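PDB 2O1B: aminotransferase, class I from Staphylococcus aureus, which probably transfers amino groups between amino acids and 2-oxo acids, using pyridoxal-5'-phosphate as its cofactor, as an aspartate aminotransferase-like class I enzyme. Local coordinates for residues E43-L47 and V357-S361; K91-V95 and I295-N299; S252-N256 and F304-Q308; K325-P329 and T397-Y403. One frame throughout, in Å; residues are numbered along the deposited sequence. Where two conformers were deposited one is given.

Interaction 1 (E43-L47 and V357-S361); sequences EHGPL and VQEKS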
loop_
_atom_site.group_PDB
_atom_site.type_symbol
_atom_site.label_atom_id
_atom_site.label_comp_id
_atom_site.label_asym_id
_atom_site.label_seq_id
_atom_site.Cartn_x
_atom_site.Cartn_y
_atom_site.Cartn_z
ATOM N N GLU A 43 9.160 -28.527 1.182
ATOM C CA GLU A 43 9.852 -29.811 1.082
ATOM C C GLU A 43 11.287 -29.707 1.605
ATOM O O GLU A 43 11.923 -28.657 1.475
ATOM C CB GLU A 43 9.832 -30.323 -0.367
ATOM C CG GLU A 43 10.474 -31.704 -0.595
ATOM C CD GLU A 43 9.743 -32.850 0.111
ATOM O OE1 GLU A 43 8.555 -32.685 0.474
ATOM O OE2 GLU A 43 10.364 -33.925 0.298
ATOM N N HIS A 44 11.778 -30.794 2.206
ATOM C CA HIS A 44 13.133 -30.849 2.760
ATOM C C HIS A 44 13.680 -32.281 2.770
ATOM O O HIS A 44 12.922 -33.244 2.635
ATOM C CB HIS A 44 13.169 -30.201 4.161
ATOM C CG HIS A 44 12.860 -31.135 5.292
ATOM N ND1 HIS A 44 13.415 -30.981 6.545
ATOM C CD2 HIS A 44 12.062 -32.227 5.368
ATOM C CE1 HIS A 44 12.977 -31.940 7.342
ATOM N NE2 HIS A 44 12.161 -32.716 6.650
ATOM N N GLY A 45 14.994 -32.417 2.920
ATOM C CA GLY A 45 15.620 -33.730 3.021
ATOM C C GLY A 45 15.401 -34.377 4.379
ATOM O O GLY A 45 14.585 -33.899 5.165
ATOM N N PRO A 46 16.135 -35.466 4.666
ATOM C CA PRO A 46 16.017 -36.228 5.919
ATOM C C PRO A 46 16.270 -35.420 7.196
ATOM O O PRO A 46 15.555 -35.591 8.187
ATOM C CB PRO A 46 17.095 -37.305 5.775
ATOM C CG PRO A 46 18.007 -36.815 4.703
ATOM C CD PRO A 46 17.144 -36.054 3.768
ATOM N N LEU A 47 17.277 -34.550 7.158
ATOM C CA LEU A 47 17.723 -33.793 8.322
ATOM C C LEU A 47 16.701 -32.724 8.718
ATOM O O LEU A 47 15.946 -32.255 7.873
ATOM C CB LEU A 47 19.084 -33.151 8.024
ATOM C CG LEU A 47 20.372 -33.994 7.994
ATOM C CD1 LEU A 47 20.197 -35.395 7.427
ATOM C CD2 LEU A 47 21.453 -33.260 7.223
ATOM N N VAL A 357 18.778 -28.361 -0.092
ATOM C CA VAL A 357 17.484 -28.690 0.534
ATOM C C VAL A 357 17.239 -30.203 0.565
ATOM O O VAL A 357 16.827 -30.748 1.600
ATOM C CB VAL A 357 16.276 -27.889 -0.076
ATOM C CG1 VAL A 357 16.136 -28.121 -1.572
ATOM C CG2 VAL A 357 14.982 -28.259 0.622
ATOM N N GLN A 358 17.521 -30.870 -0.557
ATOM C CA GLN A 358 17.357 -32.324 -0.697
ATOM C C GLN A 358 18.302 -33.117 0.204
ATOM O O GLN A 358 17.863 -33.969 0.977
ATOM C CB GLN A 358 17.608 -32.761 -2.142
ATOM C CG GLN A 358 16.450 -32.566 -3.112
ATOM C CD GLN A 358 16.703 -33.248 -4.464
ATOM O OE1 GLN A 358 17.365 -34.294 -4.542
ATOM N NE2 GLN A 358 16.172 -32.657 -5.534
ATOM N N GLU A 359 19.600 -32.850 0.079
ATOM C CA GLU A 359 20.622 -33.628 0.779
ATOM C C GLU A 359 20.880 -33.127 2.193
ATOM O O GLU A 359 21.003 -33.923 3.115
ATOM C CB GLU A 359 21.942 -33.667 -0.009
ATOM C CG GLU A 359 21.809 -33.962 -1.512
ATOM C CD GLU A 359 21.157 -35.299 -1.827
ATOM O OE1 GLU A 359 21.379 -36.280 -1.077
ATOM O OE2 GLU A 359 20.428 -35.367 -2.845
ATOM N N LYS A 360 20.952 -31.811 2.359
ATOM C CA LYS A 360 21.404 -31.215 3.619
ATOM C C LYS A 360 20.314 -30.526 4.449
ATOM O O LYS A 360 20.590 -30.033 5.549
ATOM C CB LYS A 360 22.563 -30.246 3.353
ATOM C CG LYS A 360 23.836 -30.942 2.870
ATOM C CD LYS A 360 24.498 -31.703 4.004
ATOM C CE LYS A 360 25.732 -32.446 3.540
ATOM N NZ LYS A 360 26.553 -32.886 4.703
ATOM N N SER A 361 19.086 -30.508 3.929
ATOM C CA SER A 361 17.956 -29.794 4.557
ATOM C C SER A 361 18.297 -28.349 4.934
ATOM O O SER A 361 17.883 -27.853 5.983
ATOM C CB SER A 361 17.409 -30.565 5.766
ATOM O OG SER A 361 16.804 -31.786 5.368
HETATM O O HOH W 1 18.571 -33.493 4.708
#
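Ser361 sets its OG opposite its own carbonyl carbon (chi1 -67°), aiming the hydroxyl at the backbone of Leu47, while Val357 turns its CG2 anti to the backbone nitrogen and meets Glu43 O with that methyl. The setting is a helix C-terminus covered by a loop: helix 349-360 ends here, and residues 43-47 pass across its last carbonyls on the way to strand 50-51. Just beyond the helix Ser361 takes a positive phi, and its backbone pairs with Ile50, so the contact stands at the entrance to a small parallel sheet of strands 50-51 and 362-363.

Two direct hydrogen bonds tie the pieces together. Gly45 N donates to Val357 O at 2.8 Å, a bent bond with 131° at the hydrogen. The same carbonyl also receives a weak helical bond from Ser361 N, so it serves the helix and the loop at once. Gly45 lies almost against the next carbonyl of the same turn, its CA 3.0 Å from Gln358 O in a CA-H...O contact, an approach made possible by the lack of a side chain. The ring of Pro46 follows, its CD 3.6 Å from the same Gln358 O.

At the far end Leu47 lays its CD2 3.7 Å from Lys360 O, and Arg395 of helix 388-397 packs against both Leu47 and Ser361. One water accepts from Leu47 N and donates to Ser361 OG and, weakly, to Glu359 O. The serine proton goes elsewhere: Ser361 OG donates to Leu47 O at 2.7 Å, approaching 32° out of the plane of that carbonyl.

Interaction 2 (K91-V95 and I295-N299); sequences KQAIV and IYALN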
loop_
_atom_site.group_PDB
_atom_site.type_symbol
_atom_site.label_atom_id
_atom_site.label_comp_id
_atom_site.label_asym_id
_atom_site.label_seq_id
_atom_site.Cartn_x
_atom_site.Cartn_y
_atom_site.Cartn_z
ATOM N N LYS A 91 7.035 12.942 10.899
ATOM C CA LYS A 91 7.948 13.686 10.014
ATOM C C LYS A 91 9.160 14.217 10.788
ATOM O O LYS A 91 10.289 14.210 10.291
ATOM C CB LYS A 91 7.217 14.851 9.346
ATOM C CG LYS A 91 6.036 14.452 8.470
ATOM C CD LYS A 91 5.378 15.702 7.916
ATOM C CE LYS A 91 4.118 15.379 7.132
ATOM N NZ LYS A 91 3.304 16.617 6.926
ATOM N N GLN A 92 8.902 14.674 12.011
ATOM C CA GLN A 92 9.928 15.212 12.888
ATOM C C GLN A 92 10.873 14.142 13.434
ATOM O O GLN A 92 12.068 14.397 13.583
ATOM C CB GLN A 92 9.289 15.995 14.034
ATOM C CG GLN A 92 10.284 16.730 14.918
ATOM C CD GLN A 92 10.935 17.918 14.221
ATOM O OE1 GLN A 92 10.249 18.804 13.728
ATOM N NE2 GLN A 92 12.260 17.948 14.203
ATOM N N ALA A 93 10.344 12.960 13.753
ATOM C CA ALA A 93 11.186 11.859 14.245
ATOM C C ALA A 93 12.136 11.391 13.146
ATOM O O ALA A 93 13.259 10.977 13.427
ATOM C CB ALA A 93 10.342 10.700 14.752
ATOM N N ILE A 94 11.676 11.494 11.903
ATOM C CA ILE A 94 12.475 11.164 10.731
ATOM C C ILE A 94 13.643 12.129 10.536
ATOM O O ILE A 94 14.786 11.694 10.370
ATOM C CB ILE A 94 11.606 11.118 9.443
ATOM C CG1 ILE A 94 10.693 9.882 9.458
ATOM C CG2 ILE A 94 12.484 11.086 8.198
ATOM C CD1 ILE A 94 9.531 9.942 8.467
ATOM N N VAL A 95 13.367 13.435 10.537
ATOM C CA VAL A 95 14.444 14.417 10.326
ATOM C C VAL A 95 15.444 14.413 11.477
ATOM O O VAL A 95 16.647 14.571 11.250
ATOM C CB VAL A 95 13.930 15.868 10.039
ATOM C CG1 VAL A 95 12.907 15.878 8.909
ATOM C CG2 VAL A 95 13.360 16.523 11.278
ATOM N N ILE A 295 7.399 6.300 15.619
ATOM C CA ILE A 295 7.963 7.495 16.238
ATOM C C ILE A 295 8.758 7.049 17.444
ATOM O O ILE A 295 9.901 7.460 17.640
ATOM C CB ILE A 295 6.845 8.482 16.703
ATOM C CG1 ILE A 295 6.231 9.218 15.505
ATOM C CG2 ILE A 295 7.382 9.494 17.751
ATOM C CD1 ILE A 295 4.809 9.751 15.751
ATOM N N TYR A 296 8.143 6.197 18.253
ATOM C CA TYR A 296 8.786 5.735 19.470
ATOM C C TYR A 296 10.081 5.003 19.139
ATOM O O TYR A 296 11.090 5.229 19.787
ATOM C CB TYR A 296 7.847 4.836 20.259
ATOM C CG TYR A 296 8.317 4.625 21.666
ATOM C CD1 TYR A 296 9.022 3.477 22.021
ATOM C CD2 TYR A 296 8.091 5.592 22.641
ATOM C CE1 TYR A 296 9.465 3.291 23.315
ATOM C CE2 TYR A 296 8.524 5.413 23.934
ATOM C CZ TYR A 296 9.206 4.264 24.262
ATOM O OH TYR A 296 9.632 4.098 25.551
ATOM N N ALA A 297 10.053 4.165 18.097
ATOM C CA ALA A 297 11.224 3.385 17.708
ATOM C C ALA A 297 12.387 4.286 17.315
ATOM O O ALA A 297 13.483 4.166 17.861
ATOM C CB ALA A 297 10.882 2.424 16.586
ATOM N N LEU A 298 12.129 5.189 16.371
ATOM C CA LEU A 298 13.136 6.110 15.854
ATOM C C LEU A 298 13.737 6.989 16.923
ATOM O O LEU A 298 14.947 7.197 16.944
ATOM C CB LEU A 298 12.543 6.978 14.737
ATOM C CG LEU A 298 12.222 6.211 13.451
ATOM C CD1 LEU A 298 11.325 7.035 12.530
ATOM C CD2 LEU A 298 13.515 5.836 12.755
ATOM N N ASN A 299 12.890 7.496 17.814
ATOM C CA ASN A 299 13.343 8.385 18.880
ATOM C C ASN A 299 14.199 7.718 19.950
ATOM O O ASN A 299 15.077 8.357 20.523
ATOM C CB ASN A 299 12.155 9.083 19.554
ATOM C CG ASN A 299 11.538 10.176 18.693
ATOM O OD1 ASN A 299 10.409 10.602 18.951
ATOM N ND2 ASN A 299 12.264 10.634 17.667
HETATM O O HOH W 2 14.254 10.485 15.909
#
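Ala93 meets Ile295, Leu298 and Asn299, three residues spaced around one turn of the facing helix, and so forms the centre of a helix-helix contact. Helices 88-102 and 288-300 run in nearly the same direction here, 20° apart, with local axes 9.2 Å from each other at closest approach.

Apolar contact accounts for most of the touching. The methyl of Ala93 points at the other helix, with its CB 4.4 Å from Ile295 CG2 and 4.3 Å from Leu298 CB. A second touch joins the neighbouring residues: Leu298 CD1 lies 4.2 Å from Ile94 CG1. Ile94 sends its CB away from the other helix and packs on Val112 and Ile114 of strand 112-115 and on Phe264 and Val266 of strand 263-267. Helix 88-102 thus rests on these two strands at one edge of the large mixed sheet, and Leu298 packs on its Phe90 and Phe97.

The polar component is confined to the margin. With CG opposite the carbonyl carbon (chi1 -74°), the Asn299 amide folds back toward the neighbouring helix, bringing ND2 to 3.5 Å from Ala93 CB. No direct hydrogen bond joins residues 91-95 to 295-299. Instead a water donates to Ala93 O at 2.7 Å and accepts a weak bond from Asn299 ND2. Farther along, Arg100 gives Leu298 O a weak hydrogen bond.

Such chemistry implies an interface that depends on shape more than on polar pairing: a small methyl lies among Ile295, Leu298 and the amide of Asn299, and lets the backbones come near.

Interaction 3 (S252-N256 and F304-Q308); sequences SKGYN and FLEEQ. With PLP (pyridoxal-5'-phosphate), chain B.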
loop_
_atom_site.group_PDB
_atom_site.type_symbol
_atom_site.label_atom_id
_atom_site.label_comp_id
_atom_site.label_asym_id
_atom_site.label_seq_id
_atom_site.Cartn_x
_atom_site.Cartn_y
_atom_site.Cartn_z
ATOM N N SER A 252 12.021 -2.294 9.300
ATOM C CA SER A 252 11.863 -3.754 9.338
ATOM C C SER A 252 13.006 -4.517 9.995
ATOM O O SER A 252 12.790 -5.275 10.953
ATOM C CB SER A 252 11.644 -4.309 7.926
ATOM O OG SER A 252 10.387 -3.918 7.417
ATOM N N LYS A 253 14.222 -4.335 9.478
ATOM C CA LYS A 253 15.351 -5.144 9.950
ATOM C C LYS A 253 16.000 -4.548 11.179
ATOM O O LYS A 253 16.196 -5.242 12.170
ATOM C CB LYS A 253 16.387 -5.384 8.849
ATOM C CG LYS A 253 15.978 -6.501 7.916
ATOM C CD LYS A 253 15.595 -5.957 6.571
ATOM C CE LYS A 253 14.921 -7.041 5.777
ATOM N NZ LYS A 253 15.252 -6.882 4.336
ATOM N N GLY A 254 16.300 -3.256 11.118
ATOM C CA GLY A 254 16.876 -2.554 12.265
ATOM C C GLY A 254 16.124 -2.753 13.572
ATOM O O GLY A 254 16.746 -2.986 14.612
ATOM N N TYR A 255 14.791 -2.668 13.522
ATOM C CA TYR A 255 13.970 -2.673 14.745
ATOM C C TYR A 255 13.162 -3.959 14.974
ATOM O O TYR A 255 12.367 -4.035 15.923
ATOM C CB TYR A 255 13.042 -1.440 14.803
ATOM C CG TYR A 255 13.747 -0.100 14.755
ATOM C CD1 TYR A 255 13.793 0.649 13.569
ATOM C CD2 TYR A 255 14.377 0.414 15.879
ATOM C CE1 TYR A 255 14.442 1.890 13.522
ATOM C CE2 TYR A 255 15.034 1.641 15.838
ATOM C CZ TYR A 255 15.056 2.373 14.664
ATOM O OH TYR A 255 15.699 3.585 14.647
ATOM N N ASN A 256 13.391 -4.978 14.145
ATOM C CA ASN A 256 12.620 -6.229 14.227
ATOM C C ASN A 256 11.119 -5.936 14.105
ATOM O O ASN A 256 10.309 -6.387 14.915
ATOM C CB ASN A 256 12.935 -7.013 15.515
ATOM C CG ASN A 256 14.350 -7.571 15.538
ATOM O OD1 ASN A 256 15.044 -7.588 14.520
ATOM N ND2 ASN A 256 14.782 -8.037 16.705
ATOM N N PHE A 304 19.921 0.136 20.310
ATOM C CA PHE A 304 19.457 -1.158 19.845
ATOM C C PHE A 304 19.908 -1.417 18.414
ATOM O O PHE A 304 20.271 -2.540 18.090
ATOM C CB PHE A 304 17.934 -1.275 19.966
ATOM C CG PHE A 304 17.378 -2.568 19.439
ATOM C CD1 PHE A 304 16.894 -2.650 18.130
ATOM C CD2 PHE A 304 17.328 -3.702 20.247
ATOM C CE1 PHE A 304 16.366 -3.836 17.638
ATOM C CE2 PHE A 304 16.803 -4.904 19.766
ATOM C CZ PHE A 304 16.322 -4.971 18.448
ATOM N N LEU A 305 19.900 -0.387 17.569
ATOM C CA LEU A 305 20.395 -0.518 16.184
ATOM C C LEU A 305 21.858 -0.957 16.182
ATOM O O LEU A 305 22.277 -1.769 15.349
ATOM C CB LEU A 305 20.262 0.802 15.422
ATOM C CG LEU A 305 18.877 1.265 14.962
ATOM C CD1 LEU A 305 19.027 2.522 14.127
ATOM C CD2 LEU A 305 18.182 0.176 14.156
ATOM N N GLU A 306 22.624 -0.404 17.120
ATOM C CA GLU A 306 24.034 -0.749 17.282
ATOM C C GLU A 306 24.167 -2.203 17.707
ATOM O O GLU A 306 24.959 -2.946 17.136
ATOM C CB GLU A 306 24.695 0.164 18.316
ATOM C CG GLU A 306 26.206 -0.010 18.428
ATOM C CD GLU A 306 26.923 0.488 17.194
ATOM O OE1 GLU A 306 27.487 -0.350 16.451
ATOM O OE2 GLU A 306 26.890 1.717 16.951
ATOM N N GLU A 307 23.379 -2.593 18.712
ATOM C CA GLU A 307 23.328 -3.968 19.205
ATOM C C GLU A 307 23.073 -4.967 18.076
ATOM O O GLU A 307 23.765 -5.982 17.976
ATOM C CB GLU A 307 22.236 -4.116 20.263
ATOM C CG GLU A 307 22.166 -5.507 20.884
ATOM C CD GLU A 307 20.887 -5.750 21.666
ATOM O OE1 GLU A 307 20.502 -4.878 22.484
ATOM O OE2 GLU A 307 20.268 -6.821 21.458
ATOM N N GLN A 308 22.071 -4.670 17.251
ATOM C CA GLN A 308 21.710 -5.489 16.094
ATOM C C GLN A 308 22.893 -5.691 15.170
ATOM O O GLN A 308 23.176 -6.812 14.759
ATOM C CB GLN A 308 20.579 -4.835 15.301
ATOM C CG GLN A 308 19.203 -4.882 15.963
ATOM C CD GLN A 308 18.495 -6.198 15.733
ATOM O OE1 GLN A 308 18.873 -7.220 16.306
ATOM N NE2 GLN A 308 17.462 -6.189 14.877
HETATM N N1 PLP B . 15.297 -3.500 0.018
HETATM C C2 PLP B . 16.199 -4.439 0.483
HETATM C C2A PLP B . 17.613 -4.417 -0.030
HETATM C C3 PLP B . 15.775 -5.358 1.444
HETATM O O3 PLP B . 16.628 -6.302 1.937
HETATM C C4 PLP B . 14.455 -5.327 1.914
HETATM C C4A PLP B . 14.191 -5.909 3.271
HETATM C C5 PLP B . 13.550 -4.383 1.422
HETATM C C6 PLP B . 13.984 -3.467 0.463
HETATM C C5A PLP B . 12.102 -4.344 1.893
HETATM O O4P PLP B . 11.967 -3.818 3.200
HETATM P P PLP B . 10.506 -3.525 3.825
HETATM O O1P PLP B . 10.204 -4.564 4.892
HETATM O O2P PLP B . 9.512 -3.602 2.697
HETATM O O3P PLP B . 10.553 -2.155 4.440
HETATM O O HOH W 3 17.357 -9.160 17.341
#
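Gln308 reaches from helix 302-325 to Gly254 and Asn256 in the loop bearing the lysine that holds pyridoxal-5'-phosphate, as in fold type I aminotransferases. Its CB is directed at the loop. CG, beside the backbone N (chi1 -72°), comes to 3.4 Å from Gly254 O; the bend at chi2 (-82°) then turns CD and the amide toward the loop. At the tip, OE1 accepts from a water that also accepts from Asn256 ND2, whereas NE2 faces three oxygens. It gives its shortest bond, 2.8 Å, to Asn256 OD1, a longer one of 3.3 Å to Gly254 O, and a weak one to Lys253 O. Two N-H groups serve three oxygens, so at least one must be shared, in keeping with that weak bond. Both stronger bonds arrive well above the planes of the accepting carbonyls, and the two amide groups stand nearly perpendicular.

Phe304 presents a ring edge, with CE1 3.2 Å from Gly254 O and the Asn256 amide set square to the ring at the same rim. Leu305 places CD2 over one face of the Tyr255 ring, 3.9 Å from its centroid, in a CH-pi contact.

On the cofactor side, Lys253 NZ is covalently joined to C4A of pyridoxal-5'-phosphate and hydrogen-bonded to Tyr223, while Ser252 OG donates to phosphate O1P at 2.6 Å. Tyr81 of the second subunit packs on both residues.

The chemistry thus has two faces: one end of the loop holds the cofactor, and buried oxygens at the other find a donor in a single glutamine amide, consistent with Gln308 positioning the backbone behind Lys253.

Interaction 4 (K325-P329 and T397-Y403); sequences KADLP and TELAYLY
Ala326 and Leu328 rest against Thr397 and Ala400, and Pro329 against Tyr403, where the loop leaving helix 302-325 meets the C-terminal tail. The helix closes in a Schellman motif with Asp327, of positive phi, as its C-prime residue; the reversal turns the chain across the tail.

Aliphatic contacts come first. Ala326 CB touches both CB and CG2 of Thr397, each at 3.8 Å. Ala400, one turn on, offers its methyl to Leu328, with CB 3.7 Å from Leu328 CD2. Leu328 starts off along the interface and then bends in, its CG opposite the carbonyl carbon (chi1 -73°) and its chi2 at -96°. Apart from these, the same Ala400 CB sits 3.3 Å from the carbonyl oxygen Ala326 O.

The aromatic contact is a CH-pi interaction. Pro329 CD lies over one face of the Tyr403 ring, 3.7 Å from the centroid and 29° off the normal.

No hydrogen bond joins the two segments, and the polar ends of the tail look elsewhere: Thr397 OG1 bonds to Ile394 O within its own helix, and Tyr403 OH to Glu342 O. Pro329 also pairs through its backbone with Glu342, so strand 338-342 anchors both sides of the contact. Leu399 packs on Phe355 and Leu356, and Tyr403 on Phe352, which sets the tail between the end of helix 302-325 and helix 349-360.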
loop_
_atom_site.group_PDB
_atom_site.type_symbol
_atom_site.label_atom_id
_atom_site.label_comp_id
_atom_site.label_asym_id
_atom_site.label_seq_id
_atom_site.Cartn_x
_atom_site.Cartn_y
_atom_site.Cartn_z
ATOM N N LYS A 325 38.011 -22.015 7.099
ATOM C CA LYS A 325 38.826 -23.119 7.599
ATOM C C LYS A 325 38.715 -24.376 6.732
ATOM O O LYS A 325 39.678 -25.151 6.614
ATOM C CB LYS A 325 38.451 -23.455 9.041
ATOM C CG LYS A 325 39.125 -22.572 10.086
ATOM C CD LYS A 325 38.960 -23.162 11.486
ATOM C CE LYS A 325 39.535 -22.246 12.573
ATOM N NZ LYS A 325 38.686 -21.044 12.827
ATOM N N ALA A 326 37.541 -24.577 6.137
ATOM C CA ALA A 326 37.288 -25.745 5.290
ATOM C C ALA A 326 37.453 -25.416 3.799
ATOM O O ALA A 326 37.101 -26.220 2.934
ATOM C CB ALA A 326 35.904 -26.321 5.577
ATOM N N ASP A 327 38.007 -24.237 3.519
ATOM C CA ASP A 327 38.254 -23.770 2.155
ATOM C C ASP A 327 36.993 -23.807 1.278
ATOM O O ASP A 327 37.027 -24.323 0.157
ATOM C CB ASP A 327 39.404 -24.552 1.485
ATOM C CG ASP A 327 40.765 -24.282 2.129
ATOM O OD1 ASP A 327 41.105 -23.096 2.342
ATOM O OD2 ASP A 327 41.498 -25.261 2.419
ATOM N N LEU A 328 35.885 -23.281 1.806
ATOM C CA LEU A 328 34.692 -23.011 1.011
ATOM C C LEU A 328 34.806 -21.557 0.564
ATOM O O LEU A 328 34.946 -20.679 1.413
ATOM C CB LEU A 328 33.420 -23.170 1.856
ATOM C CG LEU A 328 32.798 -24.490 2.353
ATOM C CD1 LEU A 328 31.700 -24.971 1.424
ATOM C CD2 LEU A 328 33.793 -25.601 2.626
ATOM N N PRO A 329 34.767 -21.294 -0.755
ATOM C CA PRO A 329 34.886 -19.924 -1.286
ATOM C C PRO A 329 33.622 -19.056 -1.121
ATOM O O PRO A 329 32.546 -19.412 -1.606
ATOM C CB PRO A 329 35.176 -20.143 -2.771
ATOM C CG PRO A 329 34.565 -21.469 -3.081
ATOM C CD PRO A 329 34.650 -22.298 -1.825
ATOM N N THR A 397 30.384 -27.277 5.680
ATOM C CA THR A 397 31.821 -27.594 5.615
ATOM C C THR A 397 32.088 -29.036 5.168
ATOM O O THR A 397 33.129 -29.329 4.576
ATOM C CB THR A 397 32.538 -27.323 6.956
ATOM O OG1 THR A 397 31.899 -28.060 8.002
ATOM C CG2 THR A 397 32.504 -25.851 7.294
ATOM N N GLU A 398 31.142 -29.928 5.456
ATOM C CA GLU A 398 31.180 -31.307 4.970
ATOM C C GLU A 398 31.241 -31.359 3.435
ATOM O O GLU A 398 31.688 -32.352 2.855
ATOM C CB GLU A 398 29.960 -32.076 5.492
ATOM C CG GLU A 398 30.044 -33.599 5.373
ATOM C CD GLU A 398 29.505 -34.149 4.046
ATOM O OE1 GLU A 398 28.821 -33.408 3.308
ATOM O OE2 GLU A 398 29.756 -35.329 3.746
ATOM N N LEU A 399 30.811 -30.278 2.791
ATOM C CA LEU A 399 30.741 -30.216 1.331
ATOM C C LEU A 399 32.010 -29.657 0.690
ATOM O O LEU A 399 32.045 -29.414 -0.516
ATOM C CB LEU A 399 29.515 -29.406 0.892
ATOM C CG LEU A 399 28.148 -29.878 1.403
ATOM C CD1 LEU A 399 27.081 -28.840 1.082
ATOM C CD2 LEU A 399 27.795 -31.244 0.814
ATOM N N ALA A 400 33.050 -29.472 1.502
ATOM C CA ALA A 400 34.344 -28.953 1.036
ATOM C C ALA A 400 34.898 -29.720 -0.169
ATOM O O ALA A 400 35.504 -29.124 -1.061
ATOM C CB ALA A 400 35.358 -28.967 2.174
ATOM N N TYR A 401 34.680 -31.037 -0.184
ATOM C CA TYR A 401 35.124 -31.896 -1.283
ATOM C C TYR A 401 34.556 -31.469 -2.649
ATOM O O TYR A 401 35.165 -31.733 -3.684
ATOM C CB TYR A 401 34.814 -33.374 -0.979
ATOM C CG TYR A 401 33.357 -33.762 -1.120
ATOM C CD1 TYR A 401 32.864 -34.266 -2.324
ATOM C CD2 TYR A 401 32.470 -33.619 -0.053
ATOM C CE1 TYR A 401 31.522 -34.616 -2.466
ATOM C CE2 TYR A 401 31.120 -33.964 -0.182
ATOM C CZ TYR A 401 30.656 -34.465 -1.395
ATOM O OH TYR A 401 29.328 -34.805 -1.538
ATOM N N LEU A 402 33.398 -30.808 -2.646
ATOM C CA LEU A 402 32.752 -30.392 -3.890
ATOM C C LEU A 402 33.505 -29.250 -4.564
ATOM O O LEU A 402 33.401 -29.056 -5.772
ATOM C CB LEU A 402 31.297 -29.986 -3.639
ATOM C CG LEU A 402 30.280 -31.094 -3.346
ATOM C CD1 LEU A 402 28.972 -30.508 -2.892
ATOM C CD2 LEU A 402 30.050 -31.989 -4.553
ATOM N N TYR A 403 34.280 -28.511 -3.776
ATOM C CA TYR A 403 34.955 -27.316 -4.268
ATOM C C TYR A 403 36.361 -27.549 -4.823
ATOM O O TYR A 403 36.939 -26.655 -5.460
ATOM C CB TYR A 403 34.967 -26.243 -3.187
ATOM C CG TYR A 403 33.601 -25.649 -2.922
ATOM C CD1 TYR A 403 33.135 -24.562 -3.669
ATOM C CD2 TYR A 403 32.772 -26.176 -1.937
ATOM C CE1 TYR A 403 31.896 -24.010 -3.429
ATOM C CE2 TYR A 403 31.529 -25.634 -1.698
ATOM C CZ TYR A 403 31.097 -24.550 -2.443
ATOM O OH TYR A 403 29.864 -24.009 -2.193
#

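Interactions 2 and 3 are buried, whereas interactions 1 and 4 lie at the surface, on the same side of the chain's centre. The buried pair adjoin through Tyr255, which touches Ala297 and Leu298, and draw on the consecutive helices 288-300 and 302-325; yet interaction 2 is mainly aliphatic, while interaction 3, beside the cofactor, is rich in hydrogen bonds. The surface pair both involve helix ends. Interaction 1 relies on backbone and hydroxyl bonds, interaction 4 on apolar and CH-pi packing, and a salt bridge from Lys360 to Glu398 joins them. Helix 302-325 supplies interaction 3 near its start and leads into interaction 4 at its end.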